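Local coordinates for protein beta-lactamase (Francisella tularensis subsp. tularensis, PDB 3P09) that probably hydrolyses beta-lactam antibiotics to substituted beta-amino acids as a class A beta-lactamase, an activity that would confer antibiotic resistance, at residues K183-L188 / D200-Y205; F218-D223 / A243-K248. All blocks are in the same frame, centred on the assembly; numbering follows the deposited sequence.

Interaction 1: K183-L188 / D200-Y205; sequences KDIYKL and DIFIKY
Phe202 carries its ring anti to the backbone N (chi1 -180°), a setting that carries the ring across from helix 196-208 to Leu188. On helix 178-190, Leu188 CB already points at helix 196-208, and CG, anti to the carbonyl carbon (chi1 -76°), lets CD1 follow it onto the same side of the ring, out by CZ. The pair joins two consecutive helices of the class A beta-lactamase fold, and the CA atoms of Leu188 and Phe202 are 7.6 Å apart, the nearest backbone approach between 183-188 and 200-205. The Phe202 ring lies between the two backbones there.

The evidence for a CH-pi contact is geometric. Leu188 CB lies 4.0 Å from the centroid of the Phe202 ring and 26° off its normal, so it sits over one face, displaced toward the rim. The displacement runs to the CE2 side, where Leu188 CB comes to 3.6 Å from Phe202 CE2. Further along, Leu188 CD1 reaches Phe202 CZ at 3.9 Å, and the two side chains cross at about a right angle. One turn earlier, Ile185 adds a looser apolar touch, its CG1 being 4.2 Å from Phe202 CE2.

All three residues are buried, and the segments meet through carbon packing. Helix 66-80 meets two of these side chains, with Phe68 against Ile185 and Leu75 against Phe202, while Val242 and Ile244 of strand 239-246 also touch Ile185. The contact thus joins two helices that both pack on helix 66-80, and Ile185 carries it on to the sheet. Ile185 also contributes its backbone: the carbonyl O of Ile185 lies 4.0 Å from Phe202 CE2, approaching the ring obliquely.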
loop_
_atom_site.group_PDB
_atom_site.type_symbol
_atom_site.label_atom_id
_atom_site.label_comp_id
_atom_site.label_asym_id
_atom_site.label_seq_id
_atom_site.Cartn_x
_atom_site.Cartn_y
_atom_site.Cartn_z
ATOM N N LYS A 183 2.842 -8.017 -6.403
ATOM C CA LYS A 183 2.093 -9.260 -6.587
ATOM C C LYS A 183 0.888 -9.305 -5.627
ATOM O O LYS A 183 -0.194 -9.767 -5.991
ATOM C CB LYS A 183 3.003 -10.485 -6.395
ATOM C CG LYS A 183 4.022 -10.680 -7.532
ATOM C CD LYS A 183 4.663 -12.077 -7.530
ATOM C CE LYS A 183 5.091 -12.490 -6.151
ATOM N NZ LYS A 183 5.415 -13.952 -6.072
ATOM N N ASP A 184 1.067 -8.804 -4.408
ATOM C CA ASP A 184 -0.020 -8.817 -3.420
ATOM C C ASP A 184 -1.227 -7.994 -3.854
ATOM O O ASP A 184 -2.362 -8.449 -3.760
ATOM C CB ASP A 184 0.448 -8.272 -2.071
ATOM C CG ASP A 184 1.354 -9.235 -1.331
ATOM O OD1 ASP A 184 1.408 -10.430 -1.712
ATOM O OD2 ASP A 184 2.002 -8.790 -0.360
ATOM N N ILE A 185 -0.984 -6.765 -4.292
ATOM C CA ILE A 185 -2.108 -5.897 -4.639
ATOM C C ILE A 185 -2.805 -6.438 -5.884
ATOM O O ILE A 185 -4.024 -6.366 -6.000
ATOM C CB ILE A 185 -1.672 -4.415 -4.819
ATOM C CG1 ILE A 185 -2.881 -3.483 -4.656
ATOM C CG2 ILE A 185 -0.997 -4.198 -6.164
ATOM C CD1 ILE A 185 -2.499 -1.999 -4.559
ATOM N N TYR A 186 -2.035 -7.006 -6.804
ATOM C CA TYR A 186 -2.620 -7.572 -8.027
ATOM C C TYR A 186 -3.471 -8.784 -7.681
ATOM O O TYR A 186 -4.582 -8.952 -8.187
ATOM C CB TYR A 186 -1.520 -8.006 -9.000
ATOM C CG TYR A 186 -2.060 -8.439 -10.345
ATOM C CD1 TYR A 186 -2.397 -9.765 -10.592
ATOM C CD2 TYR A 186 -2.255 -7.512 -11.363
ATOM C CE1 TYR A 186 -2.903 -10.162 -11.833
ATOM C CE2 TYR A 186 -2.765 -7.893 -12.594
ATOM C CZ TYR A 186 -3.083 -9.217 -12.825
ATOM O OH TYR A 186 -3.582 -9.583 -14.053
ATOM N N LYS A 187 -2.937 -9.642 -6.815
ATOM C CA LYS A 187 -3.647 -10.863 -6.458
ATOM C C LYS A 187 -4.956 -10.519 -5.756
ATOM O O LYS A 187 -6.008 -11.123 -6.027
ATOM C CB LYS A 187 -2.770 -11.759 -5.588
ATOM C CG LYS A 187 -3.397 -13.095 -5.231
ATOM C CD LYS A 187 -2.310 -14.092 -4.836
ATOM C CE LYS A 187 -2.897 -15.444 -4.461
ATOM N NZ LYS A 187 -3.708 -16.034 -5.566
ATOM N N LEU A 188 -4.909 -9.521 -4.880
ATOM C CA LEU A 188 -6.122 -9.127 -4.156
ATOM C C LEU A 188 -7.198 -8.546 -5.084
ATOM O O LEU A 188 -8.394 -8.814 -4.930
ATOM C CB LEU A 188 -5.780 -8.143 -3.036
ATOM C CG LEU A 188 -5.142 -8.769 -1.783
ATOM C CD1 LEU A 188 -4.593 -7.694 -0.882
ATOM C CD2 LEU A 188 -6.146 -9.652 -1.022
ATOM N N ASP A 200 -14.297 -6.386 -6.103
ATOM C CA ASP A 200 -14.860 -5.107 -6.517
ATOM C C ASP A 200 -14.816 -4.096 -5.360
ATOM O O ASP A 200 -14.562 -2.908 -5.551
ATOM C CB ASP A 200 -16.285 -5.303 -7.043
ATOM C CG ASP A 200 -16.317 -5.975 -8.420
ATOM O OD1 ASP A 200 -15.269 -5.995 -9.106
ATOM O OD2 ASP A 200 -17.393 -6.480 -8.820
ATOM N N ILE A 201 -15.036 -4.586 -4.152
ATOM C CA ILE A 201 -15.027 -3.731 -2.967
ATOM C C ILE A 201 -13.626 -3.224 -2.700
ATOM O O ILE A 201 -13.410 -2.036 -2.405
ATOM C CB ILE A 201 -15.543 -4.519 -1.735
ATOM C CG1 ILE A 201 -17.058 -4.759 -1.875
ATOM C CG2 ILE A 201 -15.231 -3.764 -0.450
ATOM C CD1 ILE A 201 -17.636 -5.750 -0.870
ATOM N N PHE A 202 -12.662 -4.133 -2.807
ATOM C CA PHE A 202 -11.265 -3.785 -2.614
ATOM C C PHE A 202 -10.834 -2.712 -3.616
ATOM O O PHE A 202 -10.225 -1.702 -3.261
ATOM C CB PHE A 202 -10.416 -5.046 -2.769
ATOM C CG PHE A 202 -8.941 -4.824 -2.590
ATOM C CD1 PHE A 202 -8.409 -4.617 -1.327
ATOM C CD2 PHE A 202 -8.085 -4.867 -3.682
ATOM C CE1 PHE A 202 -7.046 -4.435 -1.152
ATOM C CE2 PHE A 202 -6.717 -4.684 -3.522
ATOM C CZ PHE A 202 -6.195 -4.470 -2.256
ATOM N N ILE A 203 -11.152 -2.947 -4.877
ATOM C CA ILE A 203 -10.824 -2.010 -5.941
ATOM C C ILE A 203 -11.434 -0.634 -5.686
ATOM O O ILE A 203 -10.772 0.389 -5.849
ATOM C CB ILE A 203 -11.337 -2.550 -7.284
ATOM C CG1 ILE A 203 -10.398 -3.659 -7.777
ATOM C CG2 ILE A 203 -11.463 -1.427 -8.307
ATOM C CD1 ILE A 203 -10.968 -4.484 -8.929
ATOM N N LYS A 204 -12.698 -0.605 -5.282
ATOM C CA LYS A 204 -13.350 0.673 -5.002
ATOM C C LYS A 204 -12.664 1.444 -3.856
ATOM O O LYS A 204 -12.478 2.660 -3.944
ATOM C CB LYS A 204 -14.850 0.478 -4.743
ATOM C CG LYS A 204 -15.649 1.768 -4.529
ATOM C CD LYS A 204 -15.502 2.737 -5.703
ATOM C CE LYS A 204 -16.622 3.781 -5.740
ATOM N NZ LYS A 204 -16.590 4.727 -4.586
ATOM N N TYR A 205 -12.277 0.750 -2.787
ATOM C CA TYR A 205 -11.537 1.422 -1.710
ATOM C C TYR A 205 -10.271 2.101 -2.240
ATOM O O TYR A 205 -9.957 3.246 -1.899
ATOM C CB TYR A 205 -11.065 0.435 -0.642
ATOM C CG TYR A 205 -12.103 -0.245 0.222
ATOM C CD1 TYR A 205 -13.186 0.442 0.755
ATOM C CD2 TYR A 205 -11.950 -1.591 0.547
ATOM C CE1 TYR A 205 -14.119 -0.226 1.579
ATOM C CE2 TYR A 205 -12.854 -2.253 1.354
ATOM C CZ TYR A 205 -13.931 -1.575 1.874
ATOM O OH TYR A 205 -14.804 -2.300 2.674
#

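Interaction 2: F218-D223 / A243-K248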
loop_
_atom_site.group_PDB
_atom_site.type_symbol
_atom_site.label_atom_id
_atom_site.label_comp_id
_atom_site.label_asym_id
_atom_site.label_seq_id
_atom_site.Cartn_x
_atom_site.Cartn_y
_atom_site.Cartn_z
ATOM N N PHE A 218 0.266 11.321 -10.226
ATOM C CA PHE A 218 0.770 12.586 -10.741
ATOM C C PHE A 218 1.331 12.454 -12.164
ATOM O O PHE A 218 1.380 13.427 -12.917
ATOM C CB PHE A 218 1.864 13.082 -9.790
ATOM C CG PHE A 218 2.424 14.434 -10.133
ATOM C CD1 PHE A 218 3.502 14.557 -10.995
ATOM C CD2 PHE A 218 1.899 15.580 -9.557
ATOM C CE1 PHE A 218 4.031 15.807 -11.297
ATOM C CE2 PHE A 218 2.424 16.828 -9.857
ATOM C CZ PHE A 218 3.491 16.937 -10.725
ATOM N N SER A 219 1.750 11.246 -12.532
ATOM C CA SER A 219 2.456 11.050 -13.786
ATOM C C SER A 219 1.713 10.172 -14.785
ATOM O O SER A 219 2.199 9.962 -15.895
ATOM C CB SER A 219 3.846 10.464 -13.524
ATOM O OG SER A 219 4.622 11.352 -12.735
HETATM N N MSE A 220 0.561 9.649 -14.384
HETATM C CA MSE A 220 -0.256 8.816 -15.258
HETATM C C MSE A 220 -0.960 9.712 -16.281
HETATM O O MSE A 220 -1.366 10.834 -15.964
HETATM C CB MSE A 220 -1.298 8.013 -14.443
HETATM C CG MSE A 220 -0.785 6.738 -13.680
HETATM SE SE MSE A 220 0.487 5.740 -14.708
HETATM C CE MSE A 220 2.129 6.466 -13.936
ATOM N N PRO A 221 -1.108 9.227 -17.522
ATOM C CA PRO A 221 -1.986 9.959 -18.440
ATOM C C PRO A 221 -3.357 10.123 -17.804
ATOM O O PRO A 221 -3.827 9.230 -17.098
ATOM C CB PRO A 221 -2.066 9.039 -19.656
ATOM C CG PRO A 221 -0.807 8.242 -19.601
ATOM C CD PRO A 221 -0.556 8.011 -18.136
ATOM N N LYS A 222 -4.000 11.255 -18.049
ATOM C CA LYS A 222 -5.216 11.610 -17.319
ATOM C C LYS A 222 -6.431 10.718 -17.615
ATOM O O LYS A 222 -7.379 10.675 -16.830
ATOM C CB LYS A 222 -5.528 13.095 -17.521
ATOM C CG LYS A 222 -4.358 13.983 -17.097
ATOM C CD LYS A 222 -4.556 15.442 -17.465
ATOM C CE LYS A 222 -3.315 16.255 -17.123
ATOM N NZ LYS A 222 -3.536 17.720 -17.281
ATOM N N ASP A 223 -6.388 9.989 -18.727
ATOM C CA ASP A 223 -7.446 9.035 -19.059
ATOM C C ASP A 223 -7.165 7.608 -18.559
ATOM O O ASP A 223 -7.937 6.683 -18.828
ATOM C CB ASP A 223 -7.715 9.026 -20.565
ATOM C CG ASP A 223 -6.442 8.934 -21.384
ATOM O OD1 ASP A 223 -5.452 9.609 -21.027
ATOM O OD2 ASP A 223 -6.432 8.190 -22.386
ATOM N N ALA A 243 0.038 0.633 -6.610
ATOM C CA ALA A 243 -1.123 1.038 -7.377
ATOM C C ALA A 243 -1.643 -0.055 -8.280
ATOM O O ALA A 243 -0.901 -0.959 -8.673
ATOM C CB ALA A 243 -0.781 2.252 -8.202
ATOM N N ILE A 244 -2.935 0.029 -8.586
ATOM C CA ILE A 244 -3.481 -0.694 -9.725
ATOM C C ILE A 244 -3.854 0.351 -10.752
ATOM O O ILE A 244 -4.429 1.386 -10.415
ATOM C CB ILE A 244 -4.745 -1.478 -9.386
ATOM C CG1 ILE A 244 -4.475 -2.523 -8.304
ATOM C CG2 ILE A 244 -5.266 -2.148 -10.651
ATOM C CD1 ILE A 244 -3.498 -3.556 -8.703
ATOM N N ILE A 245 -3.535 0.077 -12.008
ATOM C CA ILE A 245 -3.732 1.049 -13.074
ATOM C C ILE A 245 -4.456 0.369 -14.214
ATOM O O ILE A 245 -4.138 -0.772 -14.547
ATOM C CB ILE A 245 -2.383 1.556 -13.602
ATOM C CG1 ILE A 245 -1.571 2.167 -12.453
ATOM C CG2 ILE A 245 -2.588 2.540 -14.742
ATOM C CD1 ILE A 245 -0.135 2.526 -12.822
ATOM N N TRP A 246 -5.444 1.065 -14.775
ATOM C CA TRP A 246 -6.180 0.596 -15.944
ATOM C C TRP A 246 -5.831 1.505 -17.100
ATOM O O TRP A 246 -6.430 2.572 -17.252
ATOM C CB TRP A 246 -7.689 0.682 -15.707
ATOM C CG TRP A 246 -8.233 -0.310 -14.713
ATOM C CD1 TRP A 246 -8.877 -1.482 -14.993
ATOM C CD2 TRP A 246 -8.200 -0.202 -13.282
ATOM N NE1 TRP A 246 -9.232 -2.112 -13.819
ATOM C CE2 TRP A 246 -8.826 -1.348 -12.761
ATOM C CE3 TRP A 246 -7.687 0.747 -12.392
ATOM C CZ2 TRP A 246 -8.966 -1.562 -11.393
ATOM C CZ3 TRP A 246 -7.821 0.529 -11.038
ATOM C CH2 TRP A 246 -8.457 -0.617 -10.551
ATOM N N PRO A 247 -4.845 1.107 -17.913
ATOM C CA PRO A 247 -4.479 1.945 -19.053
ATOM C C PRO A 247 -5.632 1.952 -20.045
ATOM O O PRO A 247 -6.341 0.953 -20.160
ATOM C CB PRO A 247 -3.271 1.209 -19.657
ATOM C CG PRO A 247 -2.829 0.205 -18.591
ATOM C CD PRO A 247 -4.108 -0.168 -17.910
ATOM N N LYS A 248 -5.823 3.053 -20.759
ATOM C CA LYS A 248 -6.921 3.120 -21.721
ATOM C C LYS A 248 -6.843 1.981 -22.734
ATOM O O LYS A 248 -5.831 1.810 -23.413
ATOM C CB LYS A 248 -6.921 4.462 -22.454
ATOM C CG LYS A 248 -8.196 4.735 -23.245
ATOM C CD LYS A 248 -8.140 6.102 -23.914
ATOM C CE LYS A 248 -9.436 6.429 -24.635
ATOM N NZ LYS A 248 -9.333 7.712 -25.383
#
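The carboxylate of Asp223 meets the aliphatic chain of Lys248, not its ammonium group: Asp223 OD2 lies 3.1 Å from Lys248 CD. With Lys248 extended throughout, the two side chains cross at about a right angle, and Lys248 NZ remains 4.2 Å from Asp223 OD2, beyond a salt bridge. The opposite charges may still attract weakly at this exposed site. On the strand, the indole of Trp246 has Ile244 CG2 on one face, 3.5 Å above the plane and offset toward the rim. At the beginning of 218-223, Ser219 OG lies in plane at the edge of the Phe218 ring.

Deeper in, the contact is apolar. Met220 is a selenomethionine whose bend at chi2 (-40°) helps set SE, which touches Ile245 CD1 at 3.8 Å. These side chains too cross at about a right angle, and both are buried. Ile253, Leu255 and Trp224 also pack on Ile245, while Ser219 OG hydrogen-bonds to the carbonyl O of Gln275 on helix 271-289.

The backbones draw together along the contact: CA atoms are 8.8 Å apart at Met220 and Ile245, but 6.5 Å apart at Asp223 and Lys248. Beyond the Asp223-Lys248 pair, backbone hydrogen bonds join Trp246 with Ile225 and then Ile244 with Gly227, the pairing of antiparallel strands. The arrangement is the open end of an antiparallel beta-hairpin, where the loop feeding outermost strand 225-232 lies beside the exit of strand 239-246 in the five-stranded sheet of the class A beta-lactamase fold.

Strand 239-246 connects the two contacts, whose centres are 16 Å apart. Ile245 serves interaction 2, whereas its neighbours Ile244 and Trp246 pack against the helices of interaction 1: Ile185 CG2 is 3.6 Å from Ile244 CD1, and Ile203 CG2 is 3.8 Å from Trp246 CH2. Interaction 1 is the more central, about 10 Å from the centre of the chain to its own centre, against about 17 Å for interaction 2. The Ile185 side chain lies near, without touching, the residues of a probable SxxK active-site motif. Interaction 2 instead lies at the lead-in to strand 225-232, which probably carries the K(T/S)G-type element.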